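Local coordinates for protein MAR1 Ribonuclease (Caenorhabditis elegans, PDB 2B34) that is a member of the isochorismatase family and probably acts as a hydrolase, perhaps a ribonuclease, at residues R48-P61 and L75-M89. Residues are numbered along the deposited sequence; the frame is centred on the assembly and turned at random.
Sequences RILSIPTIVTEQYP and LAENTPIFDKTKFSM
Thr57 lays its CB against the aliphatic end of Lys84, with CE of the lysine 3.7 Å from CB of the threonine, while Met89 folds over the methyl, its CE 3.6 Å from Thr57 CG2. Chi1 of 60° sets Thr57 OG1 between its own N and carbonyl carbon, and Asp21 takes up that hydroxyl. The Lys84 chain runs straight as far as CE and then bends (chi4 64°), bringing NZ to the carbonyls of the loop that follows: it bonds Lys86 O at 3.1 Å in the carbonyl plane, and Phe87 O from above the plane. NZ also makes a salt bridge to Asp21, so this buried NZ is held by a carboxylate and two backbone oxygens. A methionine in its place would probably leave Asp21 without its salt-bridge partner and the carbonyls of Lys86 and Phe87 without the donor they share.

On the opposite face of the sheet, Ile81 presses CG2 onto the Glu58 carboxylate carbon CD at 3.6 Å; both carboxylate oxygens are taken, by Thr67 and His66. Val56 CG2 sits 3.8 Å from Leu75 CD2 and touches the Thr79 methyl as well. Nearer the start of the strand, one water accepts from Thr54 N and donates to Thr79 OG1, bridging the two segments before direct pairing begins.

From there the backbones run parallel, with the ladder passing from Val56 N to Pro80 O, then Phe82 N to Val56 O, and ending with a nearly straight bond (174°) from Tyr60 N to Lys84 O at 2.9 Å. Strand 81-84 is thereby added as an outermost strand of the chain's parallel sheet, beside strand 54-59, which pairs in turn with strand 15-20, as in the Rossmann-like alpha/beta fold of isochorismatase-family hydrolases.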
# COMPACT_ATOMS: atom_id res chain seq x y z
N ARG A 48 -19.75 -23.37 10.08
CA ARG A 48 -20.66 -24.44 10.51
C ARG A 48 -21.41 -25.04 9.31
O ARG A 48 -21.51 -26.26 9.18
CB ARG A 48 -21.65 -23.90 11.55
CG ARG A 48 -22.58 -24.96 12.17
CD ARG A 48 -23.75 -24.33 12.94
NE ARG A 48 -24.64 -23.58 12.06
CZ ARG A 48 -24.83 -22.26 12.10
NH1 ARG A 48 -24.22 -21.50 13.00
NH2 ARG A 48 -25.66 -21.69 11.23
N ILE A 49 -21.91 -24.17 8.44
CA ILE A 49 -22.63 -24.57 7.23
C ILE A 49 -21.76 -25.41 6.30
O ILE A 49 -22.20 -26.44 5.79
CB ILE A 49 -23.19 -23.33 6.46
CG1 ILE A 49 -24.29 -22.62 7.27
CG2 ILE A 49 -23.69 -23.70 5.06
CD1 ILE A 49 -25.44 -23.51 7.72
N LEU A 50 -20.51 -24.98 6.12
CA LEU A 50 -19.59 -25.61 5.17
C LEU A 50 -18.71 -26.69 5.80
O LEU A 50 -17.84 -27.24 5.13
CB LEU A 50 -18.73 -24.55 4.47
CG LEU A 50 -19.48 -23.47 3.68
CD1 LEU A 50 -18.55 -22.34 3.27
CD2 LEU A 50 -20.20 -24.06 2.47
N SER A 51 -18.96 -27.00 7.08
CA SER A 51 -18.21 -28.02 7.82
C SER A 51 -16.71 -27.71 7.87
O SER A 51 -15.86 -28.60 7.75
CB SER A 51 -18.44 -29.43 7.24
OG SER A 51 -19.82 -29.77 7.26
N ILE A 52 -16.39 -26.42 8.04
CA ILE A 52 -15.01 -25.97 8.18
C ILE A 52 -14.63 -25.98 9.66
O ILE A 52 -15.34 -25.39 10.48
CB ILE A 52 -14.82 -24.56 7.57
CG1 ILE A 52 -14.95 -24.61 6.05
CG2 ILE A 52 -13.48 -23.93 7.99
CD1 ILE A 52 -15.18 -23.26 5.40
N PRO A 53 -13.52 -26.66 10.01
CA PRO A 53 -13.04 -26.73 11.39
C PRO A 53 -12.87 -25.33 11.98
O PRO A 53 -12.26 -24.46 11.35
CB PRO A 53 -11.68 -27.42 11.26
CG PRO A 53 -11.78 -28.20 10.01
CD PRO A 53 -12.63 -27.40 9.09
N THR A 54 -13.44 -25.13 13.16
CA THR A 54 -13.35 -23.85 13.86
C THR A 54 -12.57 -24.03 15.17
O THR A 54 -12.77 -25.02 15.88
CB THR A 54 -14.75 -23.26 14.15
OG1 THR A 54 -15.48 -23.15 12.93
CG2 THR A 54 -14.65 -21.88 14.80
N ILE A 55 -11.70 -23.07 15.45
CA ILE A 55 -10.92 -23.02 16.69
C ILE A 55 -11.13 -21.66 17.35
O ILE A 55 -11.05 -20.62 16.70
CB ILE A 55 -9.39 -23.23 16.42
CG1 ILE A 55 -9.12 -24.57 15.70
CG2 ILE A 55 -8.57 -23.09 17.71
CD1 ILE A 55 -9.16 -25.82 16.60
N VAL A 56 -11.41 -21.67 18.65
CA VAL A 56 -11.61 -20.45 19.42
C VAL A 56 -10.59 -20.39 20.55
O VAL A 56 -10.38 -21.37 21.26
CB VAL A 56 -13.05 -20.37 20.01
CG1 VAL A 56 -13.28 -19.02 20.71
CG2 VAL A 56 -14.10 -20.59 18.94
N THR A 57 -9.93 -19.24 20.70
CA THR A 57 -9.09 -18.99 21.87
C THR A 57 -9.66 -17.89 22.75
O THR A 57 -10.33 -16.97 22.25
CB THR A 57 -7.62 -18.62 21.51
OG1 THR A 57 -7.60 -17.43 20.71
CG2 THR A 57 -6.93 -19.77 20.78
N GLU A 58 -9.39 -17.98 24.05
CA GLU A 58 -9.72 -16.93 25.00
C GLU A 58 -8.47 -16.56 25.80
O GLU A 58 -7.82 -17.42 26.39
CB GLU A 58 -10.86 -17.37 25.93
CG GLU A 58 -12.11 -17.83 25.19
CD GLU A 58 -13.23 -18.28 26.11
OE1 GLU A 58 -12.95 -18.64 27.27
OE2 GLU A 58 -14.40 -18.26 25.67
N GLN A 59 -8.14 -15.27 25.78
CA GLN A 59 -7.00 -14.74 26.53
C GLN A 59 -7.39 -14.53 27.98
O GLN A 59 -8.37 -13.84 28.27
CB GLN A 59 -6.52 -13.42 25.91
CG GLN A 59 -5.42 -12.67 26.71
CD GLN A 59 -4.02 -13.23 26.50
OE1 GLN A 59 -3.10 -12.92 27.26
NE2 GLN A 59 -3.85 -14.05 25.47
N TYR A 60 -6.62 -15.13 28.89
CA TYR A 60 -6.81 -15.00 30.34
C TYR A 60 -8.29 -14.78 30.73
O TYR A 60 -8.63 -13.72 31.26
CB TYR A 60 -5.91 -13.87 30.88
CG TYR A 60 -5.83 -13.80 32.40
CD1 TYR A 60 -5.30 -14.86 33.14
CD2 TYR A 60 -6.26 -12.66 33.08
CE1 TYR A 60 -5.21 -14.78 34.54
CE2 TYR A 60 -6.17 -12.58 34.47
CZ TYR A 60 -5.66 -13.64 35.19
OH TYR A 60 -5.58 -13.55 36.56
N PRO A 61 -9.16 -15.77 30.45
CA PRO A 61 -10.59 -15.60 30.70
C PRO A 61 -10.99 -15.32 32.16
O PRO A 61 -12.13 -14.93 32.41
CB PRO A 61 -11.20 -16.92 30.20
CG PRO A 61 -10.09 -17.89 30.19
CD PRO A 61 -8.86 -17.10 29.89
N LEU A 75 -21.36 -21.40 16.91
CA LEU A 75 -20.24 -22.34 16.76
C LEU A 75 -20.69 -23.73 16.36
O LEU A 75 -21.69 -24.24 16.89
CB LEU A 75 -19.41 -22.41 18.04
CG LEU A 75 -18.54 -21.22 18.43
CD1 LEU A 75 -17.85 -21.51 19.75
CD2 LEU A 75 -17.52 -20.86 17.34
N ALA A 76 -19.96 -24.33 15.43
CA ALA A 76 -20.17 -25.72 15.03
C ALA A 76 -20.08 -26.64 16.25
O ALA A 76 -19.39 -26.33 17.22
CB ALA A 76 -19.16 -26.13 13.97
N GLU A 77 -20.77 -27.77 16.16
CA GLU A 77 -21.05 -28.64 17.31
C GLU A 77 -19.88 -29.07 18.22
O GLU A 77 -20.03 -29.08 19.45
CB GLU A 77 -21.84 -29.87 16.85
CG GLU A 77 -22.46 -30.66 17.99
CD GLU A 77 -23.71 -31.39 17.58
OE1 GLU A 77 -23.71 -32.03 16.51
OE2 GLU A 77 -24.71 -31.31 18.33
N ASN A 78 -18.75 -29.43 17.64
CA ASN A 78 -17.62 -29.93 18.43
C ASN A 78 -16.42 -28.96 18.46
O ASN A 78 -15.27 -29.40 18.40
CB ASN A 78 -17.18 -31.31 17.93
CG ASN A 78 -18.25 -32.38 18.13
OD1 ASN A 78 -18.67 -32.67 19.25
ND2 ASN A 78 -18.70 -32.99 17.02
N THR A 79 -16.71 -27.67 18.55
CA THR A 79 -15.69 -26.62 18.46
C THR A 79 -14.87 -26.48 19.74
O THR A 79 -15.42 -26.20 20.81
CB THR A 79 -16.31 -25.26 18.06
OG1 THR A 79 -16.87 -25.36 16.74
CG2 THR A 79 -15.27 -24.14 18.06
N PRO A 80 -13.54 -26.69 19.63
CA PRO A 80 -12.64 -26.48 20.76
C PRO A 80 -12.53 -25.01 21.14
O PRO A 80 -12.53 -24.14 20.26
CB PRO A 80 -11.29 -26.98 20.24
CG PRO A 80 -11.59 -27.76 19.01
CD PRO A 80 -12.81 -27.13 18.43
N ILE A 81 -12.45 -24.74 22.44
CA ILE A 81 -12.19 -23.41 22.96
C ILE A 81 -11.05 -23.53 23.96
O ILE A 81 -11.20 -24.15 25.01
CB ILE A 81 -13.42 -22.78 23.65
CG1 ILE A 81 -14.57 -22.58 22.65
CG2 ILE A 81 -13.04 -21.45 24.33
CD1 ILE A 81 -15.94 -22.32 23.29
N PHE A 82 -9.91 -22.92 23.62
CA PHE A 82 -8.71 -23.01 24.46
C PHE A 82 -8.39 -21.68 25.14
O PHE A 82 -8.53 -20.62 24.54
CB PHE A 82 -7.50 -23.46 23.63
CG PHE A 82 -7.70 -24.76 22.90
CD1 PHE A 82 -7.99 -25.93 23.60
CD2 PHE A 82 -7.57 -24.83 21.51
CE1 PHE A 82 -8.17 -27.14 22.93
CE2 PHE A 82 -7.75 -26.03 20.83
CZ PHE A 82 -8.05 -27.19 21.54
N ASP A 83 -7.97 -21.75 26.40
CA ASP A 83 -7.48 -20.57 27.09
C ASP A 83 -5.96 -20.44 26.91
O ASP A 83 -5.27 -21.42 26.65
CB ASP A 83 -7.86 -20.58 28.57
CG ASP A 83 -7.20 -21.70 29.35
OD1 ASP A 83 -7.40 -22.88 29.00
OD2 ASP A 83 -6.49 -21.40 30.34
N LYS A 84 -5.46 -19.21 27.03
CA LYS A 84 -4.04 -18.93 26.84
C LYS A 84 -3.64 -17.61 27.49
O LYS A 84 -4.49 -16.76 27.77
CB LYS A 84 -3.69 -18.90 25.34
CG LYS A 84 -4.46 -17.86 24.51
CD LYS A 84 -3.88 -17.72 23.11
CE LYS A 84 -4.58 -16.63 22.30
NZ LYS A 84 -4.38 -15.26 22.87
N THR A 85 -2.34 -17.46 27.72
CA THR A 85 -1.76 -16.19 28.16
C THR A 85 -0.81 -15.65 27.09
O THR A 85 -0.60 -14.43 27.01
CB THR A 85 -1.01 -16.34 29.49
OG1 THR A 85 -0.17 -17.51 29.44
CG2 THR A 85 -1.99 -16.48 30.66
N LYS A 86 -0.26 -16.55 26.29
CA LYS A 86 0.49 -16.18 25.09
C LYS A 86 -0.44 -15.47 24.11
O LYS A 86 -1.60 -15.84 24.00
CB LYS A 86 1.07 -17.43 24.42
CG LYS A 86 2.56 -17.66 24.66
CD LYS A 86 3.11 -18.74 23.72
CE LYS A 86 2.83 -18.44 22.24
NZ LYS A 86 3.69 -17.36 21.67
N PHE A 87 0.07 -14.47 23.41
CA PHE A 87 -0.78 -13.67 22.52
C PHE A 87 -1.18 -14.44 21.26
O PHE A 87 -2.30 -14.30 20.77
CB PHE A 87 -0.14 -12.32 22.19
CG PHE A 87 0.04 -11.42 23.40
CD1 PHE A 87 -0.90 -11.42 24.43
CD2 PHE A 87 1.13 -10.57 23.49
CE1 PHE A 87 -0.74 -10.60 25.54
CE2 PHE A 87 1.29 -9.74 24.60
CZ PHE A 87 0.36 -9.75 25.62
N SER A 88 -0.27 -15.28 20.77
CA SER A 88 -0.55 -16.09 19.59
C SER A 88 -1.50 -17.25 19.88
O SER A 88 -1.40 -17.91 20.92
CB SER A 88 0.74 -16.64 18.98
OG SER A 88 0.44 -17.50 17.90
N MET A 89 -2.41 -17.51 18.93
CA MET A 89 -3.32 -18.65 18.98
C MET A 89 -2.61 -19.98 18.73
O MET A 89 -3.17 -21.04 18.98
CB MET A 89 -4.42 -18.51 17.93
CG MET A 89 -5.39 -17.39 18.17
SD MET A 89 -6.70 -17.39 16.93
CE MET A 89 -7.69 -18.80 17.44
O HOH W 1 -15.58 -26.57 14.65
O HOH W 2 -18.31 -22.52 13.47